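Local atomic coordinates of glycerophosphoryl diester phosphodiesterase (Parabacteroides distasonis, PDB entry 3MZ2), a protein that probably hydrolyses glycerophosphodiesters, releasing an alcohol and glycerol phosphate. Residues 43-46 with 51-54; 172-177 with 199-204; 238-243 with 265-270. One frame throughout, in Å; residues are numbered along the deposited sequence. Where two conformers were deposited one is given.

Interaction 1 of 3, residues 43-46 with 51-54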
ATOM      1  N   LYS A  43      -4.597  26.643   5.580  1.00 22.23           N
ATOM      2  CA  LYS A  43      -5.776  27.156   6.260  1.00 23.15           C
ATOM      3  C   LYS A  43      -6.891  27.441   5.255  1.00 22.81           C
ATOM      4  O   LYS A  43      -6.700  28.203   4.293  1.00 24.29           O
ATOM      5  CB  LYS A  43      -5.470  28.430   7.076  1.00 24.11           C
ATOM      6  CG  LYS A  43      -6.707  28.917   7.794  1.00 25.69           C
ATOM      7  N   GLY A  44      -8.041  26.808   5.453  1.00 22.67           N
ATOM      8  CA  GLY A  44      -9.130  26.878   4.484  1.00 22.17           C
ATOM      9  C   GLY A  44      -9.033  26.030   3.213  1.00 20.51           C
ATOM     10  O   GLY A  44      -9.930  26.092   2.365  1.00 20.44           O
ATOM     11  N   TYR A  45      -7.954  25.255   3.076  1.00 19.06           N
ATOM     12  CA  TYR A  45      -7.652  24.502   1.853  1.00 18.51           C
ATOM     13  C   TYR A  45      -7.278  23.063   2.206  1.00 18.37           C
ATOM     14  O   TYR A  45      -6.129  22.722   2.447  1.00 17.24           O
ATOM     15  CB  TYR A  45      -6.570  25.232   1.029  1.00 17.50           C
ATOM     16  CG  TYR A  45      -7.109  26.529   0.473  1.00 20.34           C
ATOM     17  CD1 TYR A  45      -8.064  26.500  -0.507  1.00 20.92           C
ATOM     18  CD2 TYR A  45      -6.725  27.774   0.984  1.00 21.00           C
ATOM     19  CE1 TYR A  45      -8.594  27.627  -1.030  1.00 22.65           C
ATOM     20  CE2 TYR A  45      -7.301  28.944   0.467  1.00 24.02           C
ATOM     21  CZ  TYR A  45      -8.227  28.838  -0.558  1.00 24.07           C
ATOM     22  OH  TYR A  45      -8.856  29.915  -1.157  1.00 28.47           O
ATOM     23  N   PRO A  46      -8.282  22.179   2.210  1.00 18.48           N
ATOM     24  CA  PRO A  46      -8.021  20.782   2.490  1.00 17.77           C
ATOM     25  C   PRO A  46      -7.193  20.020   1.434  1.00 16.30           C
ATOM     26  O   PRO A  46      -7.181  20.371   0.249  1.00 17.06           O
ATOM     27  CB  PRO A  46      -9.432  20.187   2.554  1.00 18.34           C
ATOM     28  CG  PRO A  46     -10.364  21.354   2.739  1.00 20.33           C
ATOM     29  CD  PRO A  46      -9.716  22.458   2.008  1.00 19.68           C
ATOM     30  N   GLU A  51     -10.572  22.816  -4.727  1.00 15.98           N
ATOM     31  CA  GLU A  51     -10.337  24.198  -4.296  1.00 16.58           C
ATOM     32  C   GLU A  51      -8.858  24.420  -3.984  1.00 16.25           C
ATOM     33  O   GLU A  51      -8.282  25.464  -4.302  1.00 16.40           O
ATOM     34  CB  GLU A  51     -11.223  24.511  -3.079  1.00 17.84           C
ATOM     35  CG  GLU A  51     -12.708  24.595  -3.423  1.00 19.16           C
ATOM     36  CD  GLU A  51     -13.456  23.247  -3.428  1.00 18.68           C
ATOM     37  OE1 GLU A  51     -12.844  22.188  -3.169  1.00 16.66           O
ATOM     38  OE2 GLU A  51     -14.679  23.257  -3.704  1.00 20.20           O
ATOM     39  N   THR A  52      -8.233  23.462  -3.340  1.00 15.44           N
ATOM     40  CA  THR A  52      -6.823  23.595  -3.022  0.50 14.92           C
ATOM     41  C   THR A  52      -5.926  23.565  -4.248  1.00 13.90           C
ATOM     42  O   THR A  52      -4.951  24.321  -4.319  1.00 14.55           O
ATOM     43  CB  THR A  52      -6.410  22.538  -2.048  0.50 14.76           C
ATOM     44  OG1 THR A  52      -7.373  22.546  -0.994  0.50 17.63           O
ATOM     45  CG2 THR A  52      -5.032  22.833  -1.489  0.50 14.08           C
ATOM     46  N   PHE A  53      -6.273  22.735  -5.224  1.00 13.64           N
ATOM     47  CA  PHE A  53      -5.523  22.720  -6.471  1.00 13.84           C
ATOM     48  C   PHE A  53      -5.566  24.104  -7.112  1.00 14.31           C
ATOM     49  O   PHE A  53      -4.530  24.643  -7.548  1.00 14.31           O
ATOM     50  CB  PHE A  53      -6.055  21.694  -7.503  1.00 13.74           C
ATOM     51  CG  PHE A  53      -6.291  20.296  -6.983  1.00 13.78           C
ATOM     52  CD1 PHE A  53      -5.528  19.745  -5.966  1.00 15.58           C
ATOM     53  CD2 PHE A  53      -7.251  19.490  -7.621  1.00 13.48           C
ATOM     54  CE1 PHE A  53      -5.740  18.450  -5.572  1.00 14.34           C
ATOM     55  CE2 PHE A  53      -7.513  18.210  -7.175  1.00 14.49           C
ATOM     56  CZ  PHE A  53      -6.771  17.678  -6.158  1.00 13.65           C
ATOM     57  N   GLU A  54      -6.778  24.651  -7.225  1.00 15.11           N
ATOM     58  CA  GLU A  54      -6.983  25.966  -7.854  1.00 17.25           C
ATOM     59  C   GLU A  54      -6.234  27.096  -7.116  1.00 18.42           C
ATOM     60  O   GLU A  54      -5.581  27.971  -7.748  1.00 18.06           O
ATOM     61  CB  GLU A  54      -8.487  26.273  -7.905  1.00 18.93           C
ATOM     62  CG  GLU A  54      -9.269  25.317  -8.768  1.00 24.39           C
ATOM     63  CD  GLU A  54     -10.782  25.266  -8.480  1.00 31.96           C
ATOM     64  OE1 GLU A  54     -11.309  26.150  -7.745  1.00 37.15           O
ATOM     65  OE2 GLU A  54     -11.431  24.315  -9.003  1.00 37.51           O
TER

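Interaction 2 of 3, residues 172-177 with 199-204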
ATOM      1  N   PHE A 172       4.239  -3.533 -15.818  1.00 15.15           N
ATOM      2  CA  PHE A 172       2.828  -3.830 -15.964  1.00 15.80           C
ATOM      3  C   PHE A 172       2.130  -2.710 -16.742  1.00 15.08           C
ATOM      4  O   PHE A 172       1.448  -2.951 -17.759  1.00 15.99           O
ATOM      5  CB  PHE A 172       2.124  -3.945 -14.607  1.00 16.53           C
ATOM      6  CG  PHE A 172       0.625  -4.026 -14.735  1.00 18.94           C
ATOM      7  CD1 PHE A 172      -0.001  -5.238 -15.070  1.00 25.22           C
ATOM      8  CD2 PHE A 172      -0.169  -2.882 -14.582  1.00 20.76           C
ATOM      9  CE1 PHE A 172      -1.377  -5.298 -15.224  1.00 25.66           C
ATOM     10  CE2 PHE A 172      -1.537  -2.948 -14.747  1.00 23.88           C
ATOM     11  CZ  PHE A 172      -2.140  -4.162 -15.050  1.00 24.58           C
ATOM     12  N   PHE A 173       2.297  -1.464 -16.265  1.00 14.19           N
ATOM     13  CA  PHE A 173       1.637  -0.340 -16.904  1.00 13.14           C
ATOM     14  C   PHE A 173       2.195  -0.056 -18.294  1.00 12.80           C
ATOM     15  O   PHE A 173       1.423   0.201 -19.236  1.00 13.45           O
ATOM     16  CB  PHE A 173       1.763   0.926 -16.055  1.00 12.83           C
ATOM     17  CG  PHE A 173       0.884   0.930 -14.859  1.00 11.80           C
ATOM     18  CD1 PHE A 173      -0.485   1.134 -14.996  1.00 13.77           C
ATOM     19  CD2 PHE A 173       1.411   0.709 -13.589  1.00 13.74           C
ATOM     20  CE1 PHE A 173      -1.318   1.167 -13.852  1.00 16.25           C
ATOM     21  CE2 PHE A 173       0.562   0.748 -12.452  1.00 14.57           C
ATOM     22  CZ  PHE A 173      -0.785   0.965 -12.607  1.00 15.39           C
ATOM     23  N   TYR A 174       3.532  -0.081 -18.433  1.00 13.17           N
ATOM     24  CA  TYR A 174       4.170   0.335 -19.691  1.00 13.07           C
ATOM     25  C   TYR A 174       3.803  -0.626 -20.873  1.00 14.18           C
ATOM     26  O   TYR A 174       3.563  -0.173 -21.984  1.00 13.95           O
ATOM     27  CB  TYR A 174       5.687   0.452 -19.498  1.00 13.20           C
ATOM     28  CG  TYR A 174       6.389   0.833 -20.759  1.00 10.50           C
ATOM     29  CD1 TYR A 174       6.343   2.112 -21.250  1.00 12.79           C
ATOM     30  CD2 TYR A 174       7.064  -0.133 -21.512  1.00 13.10           C
ATOM     31  CE1 TYR A 174       6.986   2.443 -22.464  1.00 12.85           C
ATOM     32  CE2 TYR A 174       7.675   0.207 -22.701  1.00 13.42           C
ATOM     33  CZ  TYR A 174       7.637   1.472 -23.157  1.00 13.76           C
ATOM     34  OH  TYR A 174       8.214   1.783 -24.367  1.00 16.26           O
ATOM     35  N   GLU A 175       3.730  -1.913 -20.586  1.00 15.62           N
ATOM     36  CA  GLU A 175       3.354  -2.937 -21.557  1.00 17.96           C
ATOM     37  C   GLU A 175       1.886  -2.747 -21.946  1.00 17.42           C
ATOM     38  O   GLU A 175       1.549  -2.971 -23.105  1.00 20.72           O
ATOM     39  CB  GLU A 175       3.667  -4.349 -21.032  1.00 17.65           C
ATOM     40  CG  GLU A 175       5.204  -4.563 -20.958  1.00 20.98           C
ATOM     41  CD  GLU A 175       5.661  -5.968 -20.684  1.00 24.09           C
ATOM     42  OE1 GLU A 175       4.803  -6.796 -20.335  1.00 23.50           O
ATOM     43  OE2 GLU A 175       6.912  -6.205 -20.812  1.00 21.92           O
ATOM     44  N   LYS A 176       1.034  -2.288 -21.018  1.00 17.01           N
ATOM     45  CA  LYS A 176      -0.381  -2.036 -21.344  1.00 17.10           C
ATOM     46  C   LYS A 176      -0.559  -0.784 -22.183  1.00 16.32           C
ATOM     47  O   LYS A 176      -1.427  -0.718 -23.054  1.00 16.77           O
ATOM     48  CB  LYS A 176      -1.227  -1.875 -20.087  1.00 18.12           C
ATOM     49  CG  LYS A 176      -1.587  -3.171 -19.434  1.00 20.88           C
ATOM     50  CD  LYS A 176      -2.678  -2.990 -18.420  1.00 24.66           C
ATOM     51  N   ASN A 177       0.259   0.222 -21.925  1.00 13.45           N
ATOM     52  CA  ASN A 177       0.187   1.453 -22.721  1.00 13.57           C
ATOM     53  C   ASN A 177       1.527   2.188 -22.665  1.00 13.17           C
ATOM     54  O   ASN A 177       1.871   2.844 -21.671  1.00 11.37           O
ATOM     55  CB  ASN A 177      -0.935   2.349 -22.228  1.00 12.03           C
ATOM     56  CG  ASN A 177      -1.097   3.621 -23.073  1.00 14.06           C
ATOM     57  OD1 ASN A 177      -0.279   3.940 -23.923  1.00 14.46           O
ATOM     58  ND2 ASN A 177      -2.163   4.337 -22.812  1.00 13.60           N
ATOM     59  N   GLY A 199      13.131  -2.747 -18.548  1.00 13.37           N
ATOM     60  CA  GLY A 199      12.968  -2.081 -19.856  1.00 13.70           C
ATOM     61  C   GLY A 199      12.097  -0.856 -19.874  1.00 12.94           C
ATOM     62  O   GLY A 199      11.484  -0.575 -20.934  1.00 14.47           O
ATOM     63  N   ILE A 200      12.042  -0.089 -18.780  1.00 13.12           N
ATOM     64  CA  ILE A 200      11.247   1.134 -18.764  1.00 12.92           C
ATOM     65  C   ILE A 200      12.081   2.272 -19.339  1.00 12.94           C
ATOM     66  O   ILE A 200      13.123   2.605 -18.779  1.00 13.67           O
ATOM     67  CB  ILE A 200      10.798   1.542 -17.355  1.00 12.05           C
ATOM     68  CG1 ILE A 200      10.229   0.325 -16.633  1.00 12.58           C
ATOM     69  CG2 ILE A 200       9.754   2.692 -17.441  1.00 11.88           C
ATOM     70  CD1 ILE A 200       9.012  -0.289 -17.298  1.00 13.14           C
ATOM     71  N   PRO A 201      11.615   2.909 -20.428  1.00 13.31           N
ATOM     72  CA  PRO A 201      12.411   4.021 -20.956  1.00 13.53           C
ATOM     73  C   PRO A 201      12.582   5.150 -19.962  1.00 11.61           C
ATOM     74  O   PRO A 201      11.622   5.561 -19.349  1.00 12.52           O
ATOM     75  CB  PRO A 201      11.598   4.506 -22.163  1.00 13.58           C
ATOM     76  CG  PRO A 201      10.618   3.404 -22.450  1.00 14.82           C
ATOM     77  CD  PRO A 201      10.370   2.698 -21.190  1.00 14.24           C
ATOM     78  N   TRP A 202      13.809   5.653 -19.794  1.00 12.40           N
ATOM     79  CA  TRP A 202      14.041   6.734 -18.863  1.00 11.81           C
ATOM     80  C   TRP A 202      13.266   8.001 -19.323  1.00 11.18           C
ATOM     81  O   TRP A 202      12.920   8.828 -18.488  1.00 10.20           O
ATOM     82  CB  TRP A 202      15.558   7.007 -18.708  1.00 12.52           C
ATOM     83  CG  TRP A 202      16.290   5.973 -17.911  1.00 12.39           C
ATOM     84  CD1 TRP A 202      17.348   5.206 -18.337  1.00 11.70           C
ATOM     85  CD2 TRP A 202      16.086   5.645 -16.541  1.00 14.02           C
ATOM     86  NE1 TRP A 202      17.764   4.373 -17.326  1.00 14.03           N
ATOM     87  CE2 TRP A 202      17.030   4.641 -16.202  1.00 13.29           C
ATOM     88  CE3 TRP A 202      15.174   6.088 -15.575  1.00 10.81           C
ATOM     89  CZ2 TRP A 202      17.078   4.056 -14.925  1.00 15.11           C
ATOM     90  CZ3 TRP A 202      15.218   5.541 -14.280  1.00 11.60           C
ATOM     91  CH2 TRP A 202      16.169   4.515 -13.981  1.00 13.52           C
ATOM     92  N   SER A 203      13.024   8.124 -20.622  1.00 12.32           N
ATOM     93  CA  SER A 203      12.232   9.221 -21.129  1.00 11.67           C
ATOM     94  C   SER A 203      10.815   9.223 -20.558  1.00 11.62           C
ATOM     95  O   SER A 203      10.136  10.239 -20.598  1.00 13.00           O
ATOM     96  CB  SER A 203      12.165   9.195 -22.645  1.00 13.95           C
ATOM     97  OG  SER A 203      11.590   8.001 -23.148  1.00 14.85           O
ATOM     98  N   HIS A 204      10.348   8.068 -20.104  1.00 11.25           N
ATOM     99  CA  HIS A 204       9.021   7.990 -19.470  1.00 10.63           C
ATOM    100  C   HIS A 204       9.016   8.029 -17.924  1.00 10.99           C
ATOM    101  O   HIS A 204       7.976   7.744 -17.297  1.00 12.00           O
ATOM    102  CB  HIS A 204       8.342   6.714 -19.964  1.00 11.19           C
ATOM    103  CG  HIS A 204       7.916   6.828 -21.389  1.00 13.67           C
ATOM    104  ND1 HIS A 204       6.605   6.788 -21.794  1.00 14.19           N
ATOM    105  CD2 HIS A 204       8.655   7.019 -22.509  1.00 13.87           C
ATOM    106  CE1 HIS A 204       6.549   6.943 -23.109  1.00 17.55           C
ATOM    107  NE2 HIS A 204       7.777   7.052 -23.571  1.00 16.20           N
TER

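Interaction 3 of 3, residues 238-243 with 265-270. With SO4 (sulfate ion), chain F; SO4 (sulfate ion), chain G.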
ATOM      1  N   SER A 238       9.509  15.623   6.053  1.00 13.60           N
ATOM      2  CA  SER A 238      10.797  16.161   6.504  1.00 14.28           C
ATOM      3  C   SER A 238      10.696  17.683   6.654  1.00 13.91           C
ATOM      4  O   SER A 238      10.176  18.167   7.673  1.00 14.92           O
ATOM      5  CB  SER A 238      11.899  15.716   5.548  1.00 14.02           C
ATOM      6  OG  SER A 238      11.538  15.992   4.176  1.00 15.17           O
ATOM      7  N   ASP A 239      11.159  18.448   5.683  1.00 13.04           N
ATOM      8  CA  ASP A 239      11.273  19.895   5.877  1.00 14.29           C
ATOM      9  C   ASP A 239       9.951  20.616   6.056  1.00 13.19           C
ATOM     10  O   ASP A 239       9.933  21.682   6.658  1.00 13.45           O
ATOM     11  CB  ASP A 239      12.125  20.531   4.779  1.00 14.52           C
ATOM     12  CG  ASP A 239      13.431  19.785   4.571  1.00 17.73           C
ATOM     13  OD1 ASP A 239      14.333  20.004   5.382  1.00 22.48           O
ATOM     14  OD2 ASP A 239      13.505  18.885   3.692  1.00 21.57           O
ATOM     15  N   ASP A 240       8.833  20.070   5.563  1.00 13.18           N
ATOM     16  CA  ASP A 240       7.531  20.692   5.803  1.00 11.81           C
ATOM     17  C   ASP A 240       7.185  20.790   7.272  1.00 12.86           C
ATOM     18  O   ASP A 240       6.325  21.565   7.662  1.00 13.68           O
ATOM     19  CB  ASP A 240       6.384  19.928   5.118  1.00 11.88           C
ATOM     20  CG  ASP A 240       6.394  20.049   3.613  1.00 10.81           C
ATOM     21  OD1 ASP A 240       7.129  20.892   3.065  1.00 11.02           O
ATOM     22  OD2 ASP A 240       5.558  19.393   2.967  1.00 14.90           O
ATOM     23  N   LYS A 241       7.849  19.984   8.103  1.00 13.24           N
ATOM     24  CA  LYS A 241       7.530  19.839   9.515  0.50 14.74           C
ATOM     25  C   LYS A 241       8.356  20.783  10.390  1.00 15.74           C
ATOM     26  O   LYS A 241       8.195  20.818  11.617  1.00 16.81           O
ATOM     27  CB  LYS A 241       7.812  18.398   9.965  0.50 14.38           C
ATOM     28  CG  LYS A 241       7.095  17.324   9.176  0.50 15.59           C
ATOM     29  CD  LYS A 241       5.582  17.626   9.066  0.50 16.42           C
ATOM     30  CE  LYS A 241       4.705  16.373   9.169  0.50 17.96           C
ATOM     31  NZ  LYS A 241       3.325  16.491   8.587  0.50 17.85           N
ATOM     32  N   LEU A 242       9.274  21.522   9.780  1.00 16.07           N
ATOM     33  CA  LEU A 242      10.066  22.496  10.534  1.00 17.16           C
ATOM     34  C   LEU A 242       9.128  23.547  11.131  1.00 18.90           C
ATOM     35  O   LEU A 242       8.112  23.822  10.544  1.00 18.02           O
ATOM     36  CB  LEU A 242      11.169  23.096   9.663  1.00 16.71           C
ATOM     37  CG  LEU A 242      12.199  22.131   9.080  1.00 14.65           C
ATOM     38  CD1 LEU A 242      13.059  22.772   7.981  1.00 15.91           C
ATOM     39  CD2 LEU A 242      13.115  21.628  10.254  1.00 17.93           C
ATOM     40  N   SER A 243       9.475  24.142  12.282  1.00 20.93           N
ATOM     41  CA  SER A 243       8.511  24.878  13.091  0.50 22.67           C
ATOM     42  C   SER A 243       8.133  26.272  12.591  1.00 22.90           C
ATOM     43  O   SER A 243       7.060  26.755  12.912  1.00 25.67           O
ATOM     44  CB  SER A 243       8.984  24.962  14.545  0.50 24.08           C
ATOM     45  OG  SER A 243       8.672  23.752  15.211  0.50 24.92           O
ATOM     46  N   SER A 265       5.619  18.890  -1.857  1.00 11.17           N
ATOM     47  CA  SER A 265       5.387  19.498  -0.557  1.00 10.82           C
ATOM     48  C   SER A 265       3.929  19.623  -0.226  1.00 10.56           C
ATOM     49  O   SER A 265       3.086  19.850  -1.144  1.00  9.90           O
ATOM     50  CB  SER A 265       6.078  20.880  -0.537  1.00 10.89           C
ATOM     51  OG  SER A 265       5.871  21.615   0.647  1.00 11.51           O
ATOM     52  N   ASP A 266       3.605  19.544   1.073  1.00 11.23           N
ATOM     53  CA  ASP A 266       2.273  19.871   1.560  1.00 11.61           C
ATOM     54  C   ASP A 266       2.070  21.394   1.539  1.00 12.11           C
ATOM     55  O   ASP A 266       0.958  21.841   1.696  1.00 12.00           O
ATOM     56  CB  ASP A 266       2.029  19.354   2.991  1.00 11.27           C
ATOM     57  CG  ASP A 266       1.828  17.855   3.059  1.00 14.07           C
ATOM     58  OD1 ASP A 266       1.271  17.305   2.106  1.00 16.26           O
ATOM     59  OD2 ASP A 266       2.238  17.236   4.074  1.00 13.32           O
ATOM     60  N   ARG A 267       3.163  22.154   1.356  1.00 11.75           N
ATOM     61  CA  ARG A 267       3.172  23.595   1.402  1.00 12.38           C
ATOM     62  C   ARG A 267       3.703  24.214   0.109  1.00 13.16           C
ATOM     63  O   ARG A 267       4.625  25.004   0.145  1.00 12.66           O
ATOM     64  CB  ARG A 267       4.031  24.068   2.568  1.00 12.54           C
ATOM     65  CG  ARG A 267       3.662  23.510   3.941  1.00 14.37           C
ATOM     66  CD  ARG A 267       4.670  24.003   4.978  1.00 15.60           C
ATOM     67  NE  ARG A 267       4.416  23.460   6.315  1.00 15.96           N
ATOM     68  CZ  ARG A 267       3.560  23.972   7.203  1.00 18.81           C
ATOM     69  NH1 ARG A 267       2.865  25.063   6.917  1.00 21.26           N
ATOM     70  NH2 ARG A 267       3.418  23.405   8.401  1.00 23.78           N
ATOM     71  N   PRO A 268       3.108  23.849  -1.039  1.00 12.50           N
ATOM     72  CA  PRO A 268       3.671  24.299  -2.330  1.00 11.81           C
ATOM     73  C   PRO A 268       3.787  25.818  -2.525  1.00 12.94           C
ATOM     74  O   PRO A 268       4.656  26.296  -3.267  1.00 13.68           O
ATOM     75  CB  PRO A 268       2.706  23.695  -3.344  1.00 10.97           C
ATOM     76  CG  PRO A 268       1.408  23.501  -2.571  1.00 10.90           C
ATOM     77  CD  PRO A 268       1.849  23.093  -1.217  1.00 11.97           C
ATOM     78  N   ILE A 269       2.875  26.579  -1.917  1.00 13.21           N
ATOM     79  CA  ILE A 269       2.893  28.044  -1.995  1.00 14.84           C
ATOM     80  C   ILE A 269       4.084  28.561  -1.224  1.00 14.50           C
ATOM     81  O   ILE A 269       4.804  29.455  -1.679  1.00 14.36           O
ATOM     82  CB  ILE A 269       1.585  28.697  -1.534  1.00 15.70           C
ATOM     83  CG1 ILE A 269       0.405  28.184  -2.384  1.00 15.57           C
ATOM     84  CG2 ILE A 269       1.707  30.285  -1.653  1.00 16.10           C
ATOM     85  CD1 ILE A 269      -0.933  28.506  -1.781  1.00 15.83           C
ATOM     86  N   GLU A 270       4.368  27.963  -0.067  1.00 14.41           N
ATOM     87  CA  GLU A 270       5.561  28.383   0.677  1.00 14.04           C
ATOM     88  C   GLU A 270       6.814  28.035  -0.108  1.00 12.94           C
ATOM     89  O   GLU A 270       7.803  28.805  -0.109  1.00 13.37           O
ATOM     90  CB  GLU A 270       5.625  27.716   2.049  1.00 13.61           C
ATOM     91  CG  GLU A 270       4.663  28.235   3.043  1.00 15.63           C
ATOM     92  CD  GLU A 270       4.949  27.703   4.455  1.00 19.97           C
ATOM     93  OE1 GLU A 270       6.114  27.531   4.835  1.00 18.54           O
ATOM     94  OE2 GLU A 270       3.982  27.437   5.175  1.00 26.26           O
TER
HETATM   95  S   SO4 F   8       2.975  20.208  10.354  1.00 69.78           S
HETATM   96  O1  SO4 F   8       2.028  21.223  10.819  1.00 70.21           O
HETATM   97  O2  SO4 F   8       4.002  20.833   9.518  1.00 69.41           O
HETATM   98  O3  SO4 F   8       3.611  19.565  11.504  1.00 70.26           O
HETATM   99  O4  SO4 F   8       2.252  19.185   9.600  1.00 70.19           O
HETATM  100  S   SO4 G   9      -0.031  14.081   7.886  1.00 63.42           S
HETATM  101  O1  SO4 G   9      -0.673  15.047   8.788  1.00 62.27           O
HETATM  102  O2  SO4 G   9       0.019  14.648   6.544  1.00 63.24           O
HETATM  103  O3  SO4 G   9       1.323  13.804   8.366  1.00 64.00           O
HETATM  104  O4  SO4 G   9      -0.781  12.825   7.768  1.00 62.98           O
HETATM  105  O   HOH W   1       3.772  17.633   6.217  1.00 15.28           O
HETATM  106  O   HOH W   2       5.488  22.581  10.808  1.00 25.13           O

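Interaction 1 of 3, residues 43-46 with 51-54
Thr52, in the first turn of helix 50-59, points its side chain at the bend formed by Tyr45 and Pro46, and the dense part of the contact gathers round its hydroxyl. OG1 of Thr52 donates to the carbonyl O of Pro46. The modelled separation of 2.5 Å between these two atoms is shorter than a normal hydrogen bond and belongs to one of two conformers deposited for the threonine, so its exact length is doubtful. Ser49 OG is hydrogen-bonded both to this same carbonyl and to Thr52 OG1, which makes a small polar cluster inside the turn. The methyl takes the other branch: in the conformer given, with Thr52 CG2 anti to the backbone N, it lies 3.8 Å from Tyr45 CB. Pro46 itself is buried and packs its ring on Leu107 and Thr115.

Packing is looser on the tyrosine side. The Tyr45 ring leaves CB beside the backbone N (chi1 -68°) and slants past the start of the helix, where CD1 of Tyr45 is 3.9 Å from the carbonyl O of Glu51. No polar bond joins the two, and both residues are partly exposed. Glu51 contributes mainly its backbone here, while its side chain touches Tyr117. The arrangement is that of a first beta-alpha loop in a TIM barrel, folded back on its helix at the Pro-Glu-Asn signature of glycerophosphodiester phosphodiesterases.

Interaction 2 of 3, residues 172-177 with 199-204
One tyrosine carries the whole contact without a single hydrogen bond across it: Tyr174 meets a proline with a face of its ring and a histidine with the ring's edge. The setting is a TIM barrel, where the last turns of helix 167-176 lie beside the loop that brings the chain from helix 189-197 into strand 205-210. CG of Tyr174 is anti to the backbone N (chi1 178°), which carries the ring away from its own helix and over the neighbouring loop. There Pro201 comes from the opposite direction. Its CD sits 3.8 Å from the centroid of the Tyr174 ring and 20° off the ring normal, a CH-pi contact displaced toward the rim on the CZ and CE1 side. Beyond the ring, Pro201 CG approaches Tyr174 OH at 3.5 Å.

Nearer the helix, Ile200 CD1 packs at 4.1 Å against CB of Tyr174. Phe182 of strand 182-185 touches both of these side chains and so ties the contact to the barrel wall. The loop is set up by a Schellman motif that ends helix 189-197, with Gly199 at the C-prime position; the positive phi needed there suits glycine.

His204 meets the edge of the same ring, off to the side of the face that Pro201 covers. Its ring, held by a hydrogen bond from ND1 to the carbonyl of Phe180, turns a face to the tyrosine in a T-shaped pair, the planes at 78° and the centroids 5.8 Å apart. In this edge-to-face meeting the closest atoms are Tyr174 CE1 and His204 ND1, 4.4 Å apart.

Interaction 3 of 3, residues 238-243 with 265-270
Buried Asp240 inserts its carboxylate into the turn 265-267 and is gripped at both oxygens. OD1 of Asp240 accepts from Ser265 OG at 2.8 Å and OD2 from the backbone N of Asp266 at 2.7 Å, each donor on the syn side and out of the carboxylate plane. Tyr252 OH and Thr235 OG1 also bind OD1, so both oxygens have donors and the rotation is fixed. Ser265 OG accepts from Arg267 N at 2.9 Å, an ST turn just before helix 268-275.

These two loops follow strands 231-234 and 262-265 at the C-terminal mouth of the TIM barrel, the end where such enzymes keep their active sites. Asp266 hydrogen-bonds His37 through OD1, and a water lies between its OD2 and Lys241 NZ in the conformer given.

Arg267, extended from CG to NE (chi2 176°), brings NE within 3.0 Å of the carbonyl O of Asp240, in the carbonyl plane and on a lone pair. Arg267 NH2 reaches O2 of the chain F sulfate, probably from the crystallisation liquor, at 2.9 Å, in the guanidinium plane, and NH1 forms a salt bridge of 3.1 Å with Glu270 OE2. A leucine here would probably leave the Asp240 carbonyl without this donor, Glu270 with one salt bridge fewer and the sulfate less firmly held. In that conformer Lys241 NZ binds the same anion through O4 at 3.1 Å.

Overall arrangement
Interactions 1 and 3 lie at the mouth of the barrel, their centres 15 Å apart, whereas the centre of interaction 2 is about 33 Å and 32 Å from theirs, on the opposite side of the chain's centre. Helix 50-59 connects interactions 1 and 3: it carries 51-54 of interaction 1 and touches Pro268 and Ile269 of 265-270. Interaction 3 is the buried one, its segments joined by hydrogen bonds to a carboxylate and a carbonyl, with charged side chains and sulfates alongside. Interaction 1, partly buried, mixes a small hydroxyl-carbonyl cluster with van der Waals contact. Interaction 2, also partly buried, relies on aromatic and apolar contact between neighbouring alpha-beta units, remote from both sulfates.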